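Local coordinates for mandelate racemase/muconate lactonizing enzyme-like protein (Roseovarius sp. TM1035, PDB 3RCY) that binds magnesium and probably catalyses an enolase-type reaction on a carboxylate substrate not yet established, as a member of the mandelate racemase/muconate lactonizing enzyme group, at residues E40-S45 and L312-V317. Sequence-based numbering, arbitrary orientation.
Sequences ECYAAS and LYAGPV
Glu40 and Tyr42 help join the two domains of the enolase fold: Glu40 sits in the last strand of the N-terminal three-stranded sheet, 36-41, and reaches the barrel domain where helix 316-327 begins. Its carboxylate lies over the N-terminal turn of that helix. Glu40 OE2 accepts a hydrogen bond from the backbone N of Gly315, the N-cap residue, at 2.7 Å and an N-H...O angle of 154°; the donor comes from the syn side, 17° out of the carboxylate plane. The other oxygen, OE1, is hydrogen-bonded to the N of Glu318 within the first turn, so the two oxygens share the task of meeting amides at the helix start, where the helix dipole would probably favour the charged form. An extended chain, with CG anti to the backbone N (chi1 179°), carries the carboxylate this far. With an alanine in its place, the amides of Gly315 and Glu318 would probably be left without this acceptor. Nearer the backbone, Glu40 CB packs 3.9 Å from Val317 CG1. Tyr42, two residues on, stands beside the loop that leads into the helix, with His386 meeting its ring at a steep angle. Ala314 CB fills the corner between the two side chains, 3.4 Å from Glu40 OE2 and 3.9 Å from Tyr42 CD1. Tyr313, whose side chain is about 7 Å from the bound magnesium ion, offers its carbonyl to the same ring: Tyr313 O lies near the ring plane, at the edge, 3.3 Å from Tyr42 CE1.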
ATOM      1  N   GLU A  40      17.492  38.467  -4.917  1.00 13.62           N
ATOM      2  CA  GLU A  40      17.027  38.297  -6.288  1.00 13.99           C
ATOM      3  C   GLU A  40      15.746  37.468  -6.309  1.00 14.18           C
ATOM      4  O   GLU A  40      15.686  36.402  -5.693  1.00 14.27           O
ATOM      5  CB  GLU A  40      18.126  37.659  -7.145  1.00 14.39           C
ATOM      6  CG  GLU A  40      17.717  37.417  -8.592  1.00 17.21           C
ATOM      7  CD  GLU A  40      18.891  37.150  -9.520  1.00 15.51           C
ATOM      8  OE1 GLU A  40      20.066  37.169  -9.073  1.00 17.09           O
ATOM      9  OE2 GLU A  40      18.614  36.913 -10.719  1.00 18.26           O
ATOM     10  N   CYS A  41      14.714  37.984  -6.973  1.00 14.44           N
ATOM     11  CA  CYS A  41      13.444  37.265  -7.097  1.00 14.76           C
ATOM     12  C   CYS A  41      13.397  36.465  -8.390  1.00 15.46           C
ATOM     13  O   CYS A  41      13.884  36.913  -9.428  1.00 16.44           O
ATOM     14  CB  CYS A  41      12.254  38.228  -7.052  1.00 14.57           C
ATOM     15  SG  CYS A  41      12.139  39.179  -5.527  1.00 16.26           S
ATOM     16  N   TYR A  42      12.802  35.282  -8.315  1.00 15.21           N
ATOM     17  CA  TYR A  42      12.641  34.415  -9.466  1.00 14.93           C
ATOM     18  C   TYR A  42      11.147  34.140  -9.617  1.00 14.83           C
ATOM     19  O   TYR A  42      10.581  33.276  -8.929  1.00 14.93           O
ATOM     20  CB  TYR A  42      13.453  33.127  -9.273  1.00 14.73           C
ATOM     21  CG  TYR A  42      13.683  32.333 -10.545  1.00 14.75           C
ATOM     22  CD1 TYR A  42      14.547  32.802 -11.538  1.00 15.03           C
ATOM     23  CD2 TYR A  42      13.049  31.110 -10.747  1.00 14.69           C
ATOM     24  CE1 TYR A  42      14.765  32.078 -12.708  1.00 15.35           C
ATOM     25  CE2 TYR A  42      13.258  30.372 -11.913  1.00 14.86           C
ATOM     26  CZ  TYR A  42      14.122  30.863 -12.885  1.00 14.99           C
ATOM     27  OH  TYR A  42      14.332  30.145 -14.040  1.00 15.73           O
ATOM     28  N   ALA A  43      10.506  34.915 -10.491  1.00 14.17           N
ATOM     29  CA  ALA A  43       9.061  34.877 -10.668  1.00 13.92           C
ATOM     30  C   ALA A  43       8.685  35.555 -11.986  1.00 14.35           C
ATOM     31  O   ALA A  43       8.941  36.750 -12.167  1.00 14.26           O
ATOM     32  CB  ALA A  43       8.375  35.578  -9.500  1.00 13.43           C
ATOM     33  N   ALA A  44       8.099  34.792 -12.906  1.00 14.14           N
ATOM     34  CA  ALA A  44       7.735  35.336 -14.218  1.00 14.12           C
ATOM     35  C   ALA A  44       6.380  34.862 -14.734  1.00 14.05           C
ATOM     36  O   ALA A  44       6.156  34.848 -15.941  1.00 14.77           O
ATOM     37  CB  ALA A  44       8.816  35.041 -15.240  1.00 14.17           C
ATOM     38  N   SER A  45       5.465  34.500 -13.839  1.00 13.68           N
ATOM     39  CA  SER A  45       4.088  34.211 -14.268  1.00 13.75           C
ATOM     40  C   SER A  45       3.481  35.474 -14.875  1.00 13.86           C
ATOM     41  O   SER A  45       2.693  35.404 -15.816  1.00 14.16           O
ATOM     42  CB  SER A  45       3.224  33.729 -13.102  1.00 14.02           C
ATOM     43  OG  SER A  45       3.891  32.721 -12.354  1.00 20.30           O
ATOM     44  N   LEU A 312      20.107  27.460 -11.105  1.00 12.86           N
ATOM     45  CA  LEU A 312      20.436  28.808 -11.561  1.00 12.82           C
ATOM     46  C   LEU A 312      20.136  29.000 -13.039  1.00 13.34           C
ATOM     47  O   LEU A 312      20.842  28.477 -13.901  1.00 13.22           O
ATOM     48  CB  LEU A 312      21.905  29.186 -11.270  1.00 12.51           C
ATOM     49  CG  LEU A 312      22.200  30.657 -11.632  1.00 14.82           C
ATOM     50  CD1 LEU A 312      21.662  31.629 -10.568  1.00 12.80           C
ATOM     51  CD2 LEU A 312      23.672  30.915 -11.887  1.00 12.98           C
ATOM     52  N   TYR A 313      19.072  29.736 -13.330  1.00 14.29           N
ATOM     53  CA  TYR A 313      18.955  30.361 -14.639  1.00 15.01           C
ATOM     54  C   TYR A 313      18.521  31.793 -14.411  1.00 15.17           C
ATOM     55  O   TYR A 313      17.402  32.186 -14.735  1.00 15.34           O
ATOM     56  CB  TYR A 313      18.023  29.610 -15.609  1.00 15.83           C
ATOM     57  CG  TYR A 313      18.373  29.953 -17.038  1.00 19.14           C
ATOM     58  CD1 TYR A 313      19.575  29.507 -17.595  1.00 16.22           C
ATOM     59  CD2 TYR A 313      17.549  30.776 -17.812  1.00 16.51           C
ATOM     60  CE1 TYR A 313      19.937  29.843 -18.895  1.00 19.68           C
ATOM     61  CE2 TYR A 313      17.899  31.117 -19.124  1.00 19.65           C
ATOM     62  CZ  TYR A 313      19.096  30.647 -19.654  1.00 16.85           C
ATOM     63  OH  TYR A 313      19.472  30.978 -20.939  1.00 20.58           O
ATOM     64  N   ALA A 314      19.437  32.557 -13.827  1.00 15.05           N
ATOM     65  CA  ALA A 314      19.160  33.895 -13.339  1.00 15.12           C
ATOM     66  C   ALA A 314      20.497  34.571 -13.048  1.00 15.01           C
ATOM     67  O   ALA A 314      21.542  34.112 -13.516  1.00 15.32           O
ATOM     68  CB  ALA A 314      18.293  33.825 -12.086  1.00 15.02           C
ATOM     69  N   GLY A 315      20.471  35.650 -12.271  1.00 14.49           N
ATOM     70  CA  GLY A 315      21.670  36.454 -12.046  1.00 14.11           C
ATOM     71  C   GLY A 315      22.582  35.951 -10.941  1.00 13.73           C
ATOM     72  O   GLY A 315      22.286  34.942 -10.284  1.00 12.83           O
ATOM     73  N   PRO A 316      23.709  36.654 -10.735  1.00 13.92           N
ATOM     74  CA  PRO A 316      24.757  36.253  -9.801  1.00 13.64           C
ATOM     75  C   PRO A 316      24.394  36.476  -8.331  1.00 13.21           C
ATOM     76  O   PRO A 316      25.090  35.973  -7.446  1.00 13.52           O
ATOM     77  CB  PRO A 316      25.926  37.160 -10.195  1.00 13.86           C
ATOM     78  CG  PRO A 316      25.263  38.390 -10.756  1.00 15.53           C
ATOM     79  CD  PRO A 316      24.078  37.864 -11.495  1.00 14.08           C
ATOM     80  N   VAL A 317      23.339  37.244  -8.074  1.00 12.41           N
ATOM     81  CA  VAL A 317      22.878  37.476  -6.705  1.00 12.28           C
ATOM     82  C   VAL A 317      22.175  36.225  -6.185  1.00 12.10           C
ATOM     83  O   VAL A 317      22.485  35.744  -5.095  1.00 12.14           O
ATOM     84  CB  VAL A 317      21.952  38.730  -6.584  1.00 12.40           C
ATOM     85  CG1 VAL A 317      21.344  38.823  -5.186  1.00 11.89           C
ATOM     86  CG2 VAL A 317      22.735  40.008  -6.896  1.00 12.06           C
TER